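Local coordinates for protein NUDIX hydrolase (Alicyclobacillus acidocaldarius subsp. acidocaldarius, PDB 3QSJ) that probably hydrolyses phosphorus-containing anhydride bonds, as other Nudix hydrolases do, with the help of bound divalent metal ions, at residues Ala84-Ala92 against Leu164-Leu174; Arg8-Ile16 against Leu75-Thr83. One frame throughout, in Å; residues are numbered along the deposited sequence. Where two conformers were deposited one is given.

Contact 1: Ala84-Ala92 against Leu164-Leu174. With CA (calcium ion), chain B.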
loop_
_atom_site.group_PDB
_atom_site.type_symbol
_atom_site.label_atom_id
_atom_site.label_comp_id
_atom_site.label_asym_id
_atom_site.label_seq_id
_atom_site.Cartn_x
_atom_site.Cartn_y
_atom_site.Cartn_z
ATOM N N ALA A 84 -7.324 -1.130 1.266
ATOM C CA ALA A 84 -8.652 -1.736 1.455
ATOM C C ALA A 84 -9.558 -1.222 0.350
ATOM O O ALA A 84 -10.338 -1.987 -0.243
ATOM C CB ALA A 84 -9.202 -1.344 2.838
ATOM N N GLU A 85 -9.445 0.071 0.046
ATOM C CA GLU A 85 -10.299 0.650 -0.999
ATOM C C GLU A 85 -10.019 0.023 -2.347
ATOM O O GLU A 85 -10.940 -0.210 -3.102
ATOM C CB GLU A 85 -10.034 2.165 -1.131
ATOM C CG GLU A 85 -10.467 2.960 0.092
ATOM C CD GLU A 85 -10.055 4.420 0.023
ATOM O OE1 GLU A 85 -9.545 4.838 -1.040
ATOM O OE2 GLU A 85 -10.219 5.139 1.031
ATOM N N GLU A 86 -8.732 -0.199 -2.662
ATOM C CA GLU A 86 -8.341 -0.630 -3.998
ATOM C C GLU A 86 -8.504 -2.112 -4.250
ATOM O O GLU A 86 -8.961 -2.489 -5.336
ATOM C CB GLU A 86 -6.879 -0.166 -4.223
ATOM C CG GLU A 86 -6.794 1.332 -4.401
ATOM C CD GLU A 86 -5.377 1.772 -4.685
ATOM O OE1 GLU A 86 -4.723 1.150 -5.552
ATOM O OE2 GLU A 86 -4.957 2.788 -4.089
ATOM N N ILE A 87 -8.158 -2.946 -3.272
ATOM C CA ILE A 87 -8.185 -4.404 -3.489
ATOM C C ILE A 87 -9.097 -5.197 -2.564
ATOM O O ILE A 87 -9.136 -6.434 -2.672
ATOM C CB ILE A 87 -6.740 -4.977 -3.578
ATOM C CG1 ILE A 87 -5.997 -4.736 -2.253
ATOM C CG2 ILE A 87 -5.974 -4.343 -4.784
ATOM C CD1 ILE A 87 -5.617 -5.886 -1.385
ATOM N N GLY A 88 -9.843 -4.508 -1.695
ATOM C CA GLY A 88 -10.888 -5.173 -0.900
ATOM C C GLY A 88 -10.429 -6.021 0.272
ATOM O O GLY A 88 -11.170 -6.911 0.731
ATOM N N TRP A 89 -9.182 -5.838 0.702
ATOM C CA TRP A 89 -8.694 -6.567 1.888
ATOM C C TRP A 89 -8.226 -5.520 2.912
ATOM O O TRP A 89 -7.462 -4.594 2.555
ATOM C CB TRP A 89 -7.510 -7.507 1.557
ATOM C CG TRP A 89 -7.917 -8.698 0.707
ATOM C CD1 TRP A 89 -8.034 -8.729 -0.651
ATOM C CD2 TRP A 89 -8.211 -10.029 1.161
ATOM N NE1 TRP A 89 -8.495 -9.960 -1.065
ATOM C CE2 TRP A 89 -8.618 -10.777 0.027
ATOM C CE3 TRP A 89 -8.290 -10.629 2.429
ATOM C CZ2 TRP A 89 -8.998 -12.127 0.113
ATOM C CZ3 TRP A 89 -8.606 -11.972 2.505
ATOM C CH2 TRP A 89 -8.921 -12.715 1.355
ATOM N N LEU A 90 -8.595 -5.733 4.182
ATOM C CA LEU A 90 -8.085 -4.913 5.286
ATOM C C LEU A 90 -7.020 -5.699 5.898
ATOM O O LEU A 90 -7.285 -6.782 6.469
ATOM C CB LEU A 90 -9.130 -4.625 6.382
ATOM C CG LEU A 90 -9.944 -3.381 6.237
ATOM C CD1 LEU A 90 -11.143 -3.388 7.198
ATOM C CD2 LEU A 90 -9.096 -2.125 6.412
ATOM N N LEU A 91 -5.798 -5.197 5.794
ATOM C CA LEU A 91 -4.618 -5.844 6.346
ATOM C C LEU A 91 -4.351 -5.373 7.746
ATOM O O LEU A 91 -4.689 -4.233 8.106
ATOM C CB LEU A 91 -3.376 -5.517 5.505
ATOM C CG LEU A 91 -3.205 -6.358 4.232
ATOM C CD1 LEU A 91 -4.322 -6.171 3.320
ATOM C CD2 LEU A 91 -2.018 -5.970 3.538
ATOM N N ALA A 92 -3.680 -6.253 8.527
ATOM C CA ALA A 92 -3.189 -5.895 9.888
ATOM C C ALA A 92 -4.272 -5.361 10.822
ATOM O O ALA A 92 -3.989 -4.535 11.673
ATOM C CB ALA A 92 -2.050 -4.854 9.772
ATOM N N LEU A 164 -3.683 -13.777 2.336
ATOM C CA LEU A 164 -4.627 -13.154 1.416
ATOM C C LEU A 164 -4.947 -14.004 0.209
ATOM O O LEU A 164 -4.101 -14.732 -0.313
ATOM C CB LEU A 164 -4.094 -11.774 0.925
ATOM C CG LEU A 164 -3.669 -10.751 1.980
ATOM C CD1 LEU A 164 -3.160 -9.478 1.325
ATOM C CD2 LEU A 164 -4.806 -10.401 2.958
ATOM N N GLY A 165 -6.176 -13.875 -0.235
ATOM C CA GLY A 165 -6.630 -14.480 -1.473
ATOM C C GLY A 165 -6.348 -13.468 -2.576
ATOM O O GLY A 165 -5.370 -12.696 -2.537
ATOM N N GLU A 166 -7.232 -13.434 -3.552
ATOM C CA GLU A 166 -7.058 -12.550 -4.712
ATOM C C GLU A 166 -7.548 -11.112 -4.461
ATOM O O GLU A 166 -8.566 -10.917 -3.782
ATOM C CB GLU A 166 -7.756 -13.156 -5.961
ATOM C CG GLU A 166 -7.195 -14.536 -6.312
ATOM C CD GLU A 166 -5.708 -14.569 -6.633
ATOM O OE1 GLU A 166 -5.162 -13.539 -7.086
ATOM O OE2 GLU A 166 -5.086 -15.636 -6.451
ATOM N N PRO A 167 -6.862 -10.110 -5.062
ATOM C CA PRO A 167 -7.344 -8.702 -4.927
ATOM C C PRO A 167 -8.667 -8.583 -5.685
ATOM O O PRO A 167 -8.939 -9.353 -6.628
ATOM C CB PRO A 167 -6.243 -7.879 -5.655
ATOM C CG PRO A 167 -5.618 -8.816 -6.601
ATOM C CD PRO A 167 -5.672 -10.196 -5.928
ATOM N N ARG A 168 -9.536 -7.694 -5.227
ATOM C CA ARG A 168 -10.838 -7.505 -5.849
ATOM C C ARG A 168 -10.979 -6.017 -6.063
ATOM O O ARG A 168 -10.874 -5.239 -5.106
ATOM C CB ARG A 168 -11.948 -7.998 -4.963
ATOM C CG ARG A 168 -13.276 -8.144 -5.740
ATOM C CD ARG A 168 -14.499 -8.446 -4.867
ATOM N NE ARG A 168 -14.638 -7.422 -3.834
ATOM C CZ ARG A 168 -14.717 -7.662 -2.531
ATOM N NH1 ARG A 168 -14.799 -8.912 -2.080
ATOM N NH2 ARG A 168 -14.795 -6.661 -1.676
ATOM N N LEU A 169 -11.306 -5.646 -7.301
ATOM C CA LEU A 169 -11.479 -4.254 -7.658
ATOM C C LEU A 169 -12.885 -3.776 -7.358
ATOM O O LEU A 169 -13.835 -4.558 -7.413
ATOM C CB LEU A 169 -11.182 -4.062 -9.178
ATOM C CG LEU A 169 -9.777 -4.467 -9.644
ATOM C CD1 LEU A 169 -9.643 -4.231 -11.180
ATOM C CD2 LEU A 169 -8.732 -3.646 -8.889
ATOM N N HIS A 170 -13.013 -2.448 -7.144
ATOM C CA HIS A 170 -14.273 -1.729 -7.005
ATOM C C HIS A 170 -14.177 -0.569 -7.968
ATOM O O HIS A 170 -13.172 0.156 -7.951
ATOM C CB HIS A 170 -14.475 -1.156 -5.593
ATOM C CG HIS A 170 -15.686 -0.257 -5.541
ATOM N ND1 HIS A 170 -16.969 -0.784 -5.498
ATOM C CD2 HIS A 170 -15.775 1.094 -5.673
ATOM C CE1 HIS A 170 -17.792 0.252 -5.573
ATOM N NE2 HIS A 170 -17.130 1.402 -5.710
ATOM N N GLY A 171 -15.207 -0.347 -8.765
ATOM C CA GLY A 171 -15.176 0.810 -9.649
ATOM C C GLY A 171 -14.228 0.667 -10.821
ATOM O O GLY A 171 -13.650 -0.405 -11.031
ATOM N N ALA A 172 -14.010 1.782 -11.522
ATOM C CA ALA A 172 -13.276 1.869 -12.793
ATOM C C ALA A 172 -11.875 2.476 -12.755
ATOM O O ALA A 172 -11.202 2.453 -13.783
ATOM C CB ALA A 172 -14.141 2.606 -13.824
ATOM N N GLU A 173 -11.405 2.961 -11.589
ATOM C CA GLU A 173 -10.093 3.596 -11.504
ATOM C C GLU A 173 -8.923 2.719 -11.871
ATOM O O GLU A 173 -8.001 3.194 -12.546
ATOM C CB GLU A 173 -9.903 4.239 -10.138
ATOM C CG GLU A 173 -10.508 5.637 -10.210
ATOM C CD GLU A 173 -11.112 6.241 -8.964
ATOM O OE1 GLU A 173 -12.235 6.784 -9.069
ATOM O OE2 GLU A 173 -10.439 6.242 -7.910
ATOM N N LEU A 174 -8.991 1.420 -11.473
ATOM C CA LEU A 174 -7.920 0.458 -11.782
ATOM C C LEU A 174 -8.474 -0.541 -12.785
ATOM O O LEU A 174 -9.629 -0.905 -12.665
ATOM C CB LEU A 174 -7.491 -0.287 -10.474
ATOM C CG LEU A 174 -6.975 0.616 -9.371
ATOM C CD1 LEU A 174 -6.685 -0.154 -8.104
ATOM C CD2 LEU A 174 -5.754 1.431 -9.865
HETATM CA CA CA B . -5.654 4.926 -4.071
HETATM O O HOH W 1 -11.218 1.378 -5.435
HETATM O O HOH W 2 -7.987 4.360 -3.440
HETATM O O HOH W 3 -10.467 -1.024 -7.054
HETATM O O HOH W 4 -6.135 7.182 -4.383
#
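The indole of W89 meets the 164-174 loop through both its N-H edge and its six-membered ring. W89 NE1 donates to E166 O (2.9 Å, 162° at the hydrogen); the oxygen lies nearly in the ring plane, though the donor stands above the plane of the E166 carbonyl. L164 CD2 packs on W89 CE3 at 3.5 Å, and G165 N lies 3.3 Å from W89 CZ2; G165 O takes W179 NE1. The ring is placed there with CG anti to the carbonyl carbon (chi1 -69°). A leucine in place of W89 would probably leave E166 O without its indole donor and open a gap beside L164 and G165. Two residues earlier, I87 O accepts the backbone N-H of R168 (2.9 Å), and I87 CB rests against P167 CB at 3.6 Å. G88 N is still bonded to A84 O. Water 3 accepts from H170 N (2.9 Å) and lies 2.7 Å from E86 O, to which it probably donates; E85 O takes water 1 and Q110 NE2. R168 NH2 is hydrogen-bonded to Q110 OE1 and L105 O. L174 CD1 lies beside E86 OE1, while E86 OE2 binds calcium at 2.2 Å; calcium-bound water 2 donates to E85 OE1, and E85 OE2 pairs with R81. This is the end of the Nudix box, where the helix carrying the EExG sequence stops at G88.

Contact 2: Arg8-Ile16 against Leu75-Thr83; sequences RKAATLVVI and LAVTALRET. With CA (calcium ion), chain B.
A11 and L13 of the strand press on one side of helix 75-83, the metal-binding Nudix helix, which packs against the mixed sheet of the Nudix fold with its axis 6.5 Å from that of the strand and at 63° to it. Alanines allow the close approach. A79 CB meets A11 CB at 3.9 Å and L13 CB at 4.0 Å and touches T12 C, while A11 CB comes up against L75 O and T78 CG2. With CG anti to the backbone N (chi1 -166°), L13 brings CD2 to L80 CD2 (3.8 Å), crossing it obliquely. No hydrogen bond joins the segments; T83 OG1 turns back into the helix, T78 OG1 to D53 OD2 and A74 O. T83 OG1, 3.3 Å from L13 CB, donates to A79 O (2.8 Å); that oxygen also takes T83 N, from the other face of its carbonyl plane. Further out, R81 reaches D53 and E85 in salt bridges, and R81 NH1 meets E82 OE2 at 2.9 Å from above the carboxylate plane. The E82 chain, bent at chi2, directs its other oxygen to the metal that G46 O and E86 OE2 also bind: E82 OE1 stands 2.4 Å from calcium.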
loop_
_atom_site.group_PDB
_atom_site.type_symbol
_atom_site.label_atom_id
_atom_site.label_comp_id
_atom_site.label_asym_id
_atom_site.label_seq_id
_atom_site.Cartn_x
_atom_site.Cartn_y
_atom_site.Cartn_z
ATOM N N ARG A 8 1.959 16.873 -2.055
ATOM C CA ARG A 8 0.880 16.164 -1.371
ATOM C C ARG A 8 1.362 14.968 -0.553
ATOM O O ARG A 8 1.986 14.077 -1.105
ATOM C CB ARG A 8 -0.187 15.758 -2.396
ATOM C CG ARG A 8 -1.470 15.197 -1.765
ATOM C CD ARG A 8 -2.623 16.180 -1.873
ATOM N NE ARG A 8 -3.777 15.788 -1.058
ATOM C CZ ARG A 8 -4.913 15.295 -1.546
ATOM N NH1 ARG A 8 -5.909 14.976 -0.730
ATOM N NH2 ARG A 8 -5.052 15.092 -2.851
ATOM N N LYS A 9 1.113 14.965 0.774
ATOM C CA LYS A 9 1.455 13.790 1.594
ATOM C C LYS A 9 0.629 12.561 1.132
ATOM O O LYS A 9 -0.603 12.655 0.931
ATOM C CB LYS A 9 1.171 14.047 3.076
ATOM C CG LYS A 9 2.229 15.007 3.697
ATOM C CD LYS A 9 3.502 14.263 4.033
ATOM C CE LYS A 9 4.478 15.212 4.748
ATOM N NZ LYS A 9 3.807 15.958 5.856
ATOM N N ALA A 10 1.307 11.425 0.958
ATOM C CA ALA A 10 0.691 10.169 0.501
ATOM C C ALA A 10 1.420 8.995 1.101
ATOM O O ALA A 10 2.499 9.156 1.716
ATOM C CB ALA A 10 0.816 10.091 -1.031
ATOM N N ALA A 11 0.839 7.801 0.900
ATOM C CA ALA A 11 1.492 6.568 1.364
ATOM C C ALA A 11 1.073 5.451 0.510
ATOM O O ALA A 11 -0.017 5.455 -0.107
ATOM C CB ALA A 11 1.123 6.252 2.814
ATOM N N THR A 12 1.962 4.477 0.441
ATOM C CA THR A 12 1.809 3.309 -0.406
ATOM C C THR A 12 2.132 2.054 0.386
ATOM O O THR A 12 3.101 2.042 1.147
ATOM C CB THR A 12 2.754 3.460 -1.616
ATOM O OG1 THR A 12 2.358 4.628 -2.339
ATOM C CG2 THR A 12 2.596 2.309 -2.575
ATOM N N LEU A 13 1.400 0.970 0.088
ATOM C CA LEU A 13 1.604 -0.310 0.775
ATOM C C LEU A 13 2.099 -1.338 -0.198
ATOM O O LEU A 13 1.473 -1.613 -1.230
ATOM C CB LEU A 13 0.310 -0.822 1.442
ATOM C CG LEU A 13 0.519 -1.957 2.455
ATOM C CD1 LEU A 13 1.492 -1.514 3.563
ATOM C CD2 LEU A 13 -0.862 -2.411 3.017
ATOM N N VAL A 14 3.221 -1.987 0.176
ATOM C CA VAL A 14 3.864 -2.998 -0.650
ATOM C C VAL A 14 3.534 -4.287 0.078
ATOM O O VAL A 14 4.124 -4.570 1.146
ATOM C CB VAL A 14 5.387 -2.737 -0.745
ATOM C CG1 VAL A 14 6.066 -3.777 -1.661
ATOM C CG2 VAL A 14 5.670 -1.308 -1.240
ATOM N N VAL A 15 2.584 -5.044 -0.473
ATOM C CA VAL A 15 2.109 -6.289 0.175
ATOM C C VAL A 15 2.788 -7.442 -0.536
ATOM O O VAL A 15 2.602 -7.637 -1.748
ATOM C CB VAL A 15 0.562 -6.394 0.093
ATOM C CG1 VAL A 15 0.061 -7.605 0.892
ATOM C CG2 VAL A 15 -0.111 -5.100 0.592
ATOM N N ILE A 16 3.543 -8.225 0.209
ATOM C CA ILE A 16 4.303 -9.338 -0.380
ATOM C C ILE A 16 4.042 -10.711 0.185
ATOM O O ILE A 16 3.448 -10.856 1.245
ATOM C CB ILE A 16 5.831 -9.055 -0.199
ATOM C CG1 ILE A 16 6.266 -9.122 1.311
ATOM C CG2 ILE A 16 6.250 -7.767 -0.904
ATOM C CD1 ILE A 16 7.855 -9.025 1.522
ATOM N N LEU A 75 0.583 7.797 8.423
ATOM C CA LEU A 75 0.817 7.412 7.005
ATOM C C LEU A 75 0.695 5.888 6.785
ATOM O O LEU A 75 0.237 5.460 5.720
ATOM C CB LEU A 75 2.172 8.010 6.513
ATOM C CG LEU A 75 1.992 9.529 6.310
ATOM C CD1 LEU A 75 3.298 10.221 6.119
ATOM C CD2 LEU A 75 1.120 9.812 5.073
ATOM N N ALA A 76 1.022 5.077 7.815
ATOM C CA ALA A 76 0.835 3.606 7.754
ATOM C C ALA A 76 -0.648 3.336 7.586
ATOM O O ALA A 76 -1.041 2.538 6.731
ATOM C CB ALA A 76 1.340 2.911 9.020
ATOM N N VAL A 77 -1.459 4.064 8.329
ATOM C CA VAL A 77 -2.912 3.988 8.207
ATOM C C VAL A 77 -3.376 4.405 6.812
ATOM O O VAL A 77 -4.203 3.700 6.202
ATOM C CB VAL A 77 -3.624 4.765 9.353
ATOM C CG1 VAL A 77 -5.123 4.852 9.064
ATOM C CG2 VAL A 77 -3.406 4.020 10.697
ATOM N N THR A 78 -2.826 5.509 6.279
ATOM C CA THR A 78 -3.180 5.968 4.920
ATOM C C THR A 78 -2.961 4.795 3.979
ATOM O O THR A 78 -3.810 4.480 3.184
ATOM C CB THR A 78 -2.298 7.186 4.506
ATOM O OG1 THR A 78 -2.538 8.257 5.429
ATOM C CG2 THR A 78 -2.511 7.575 3.006
ATOM N N ALA A 79 -1.808 4.154 4.075
ATOM C CA ALA A 79 -1.473 3.033 3.189
ATOM C C ALA A 79 -2.453 1.858 3.315
ATOM O O ALA A 79 -2.915 1.322 2.297
ATOM C CB ALA A 79 -0.041 2.588 3.444
ATOM N N LEU A 80 -2.797 1.507 4.549
ATOM C CA LEU A 80 -3.721 0.389 4.839
ATOM C C LEU A 80 -5.117 0.746 4.332
ATOM O O LEU A 80 -5.804 -0.112 3.754
ATOM C CB LEU A 80 -3.727 0.136 6.343
ATOM C CG LEU A 80 -2.463 -0.585 6.825
ATOM C CD1 LEU A 80 -2.249 -0.334 8.328
ATOM C CD2 LEU A 80 -2.502 -2.070 6.428
ATOM N N ARG A 81 -5.544 1.966 4.551
ATOM C CA ARG A 81 -6.883 2.369 4.101
ATOM C C ARG A 81 -7.012 2.312 2.561
ATOM O O ARG A 81 -8.027 1.848 2.051
ATOM C CB ARG A 81 -7.228 3.803 4.590
ATOM C CG ARG A 81 -8.577 4.341 3.980
ATOM C CD ARG A 81 -8.924 5.787 4.422
ATOM N NE ARG A 81 -7.784 6.701 4.224
ATOM C CZ ARG A 81 -7.351 7.152 3.050
ATOM N NH1 ARG A 81 -7.981 6.808 1.914
ATOM N NH2 ARG A 81 -6.290 7.957 2.994
ATOM N N GLU A 82 -6.023 2.878 1.859
ATOM C CA GLU A 82 -5.996 2.976 0.390
ATOM C C GLU A 82 -5.968 1.560 -0.194
ATOM O O GLU A 82 -6.664 1.272 -1.178
ATOM C CB GLU A 82 -4.758 3.767 -0.038
ATOM C CG GLU A 82 -4.882 5.263 0.242
ATOM C CD GLU A 82 -5.799 6.052 -0.691
ATOM O OE1 GLU A 82 -6.019 5.589 -1.836
ATOM O OE2 GLU A 82 -6.208 7.179 -0.325
ATOM N N THR A 83 -5.249 0.637 0.485
ATOM C CA THR A 83 -5.191 -0.748 0.054
ATOM C C THR A 83 -6.596 -1.398 0.161
ATOM O O THR A 83 -7.011 -2.127 -0.746
ATOM C CB THR A 83 -4.138 -1.524 0.877
ATOM O OG1 THR A 83 -2.854 -0.913 0.629
ATOM C CG2 THR A 83 -4.072 -2.989 0.474
HETATM CA CA CA B . -5.654 4.926 -4.071
HETATM O O HOH W 4 -6.135 7.182 -4.383
HETATM O O HOH W 2 -7.987 4.360 -3.440
#

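In the fold
Both contacts use helix 72-87 and reach the same calcium ion, contact 2 through E82 and contact 1 through E86, with waters 2 and 4 common to both. Contact 2 is core: its touching residues are all buried, its centre is about 4 Å from that of the chain, and it is held by packing, mostly apolar, with no hydrogen bond across it. Contact 1, centred about 10 Å out and partly exposed, joins the helix end and the residues after it to loop 164-174 through main-chain, indole and water-mediated bonds. Hydrophobic packing joins the two: in the conformers given, L91 and L164 of contact 1 both lie against V15 of contact 2.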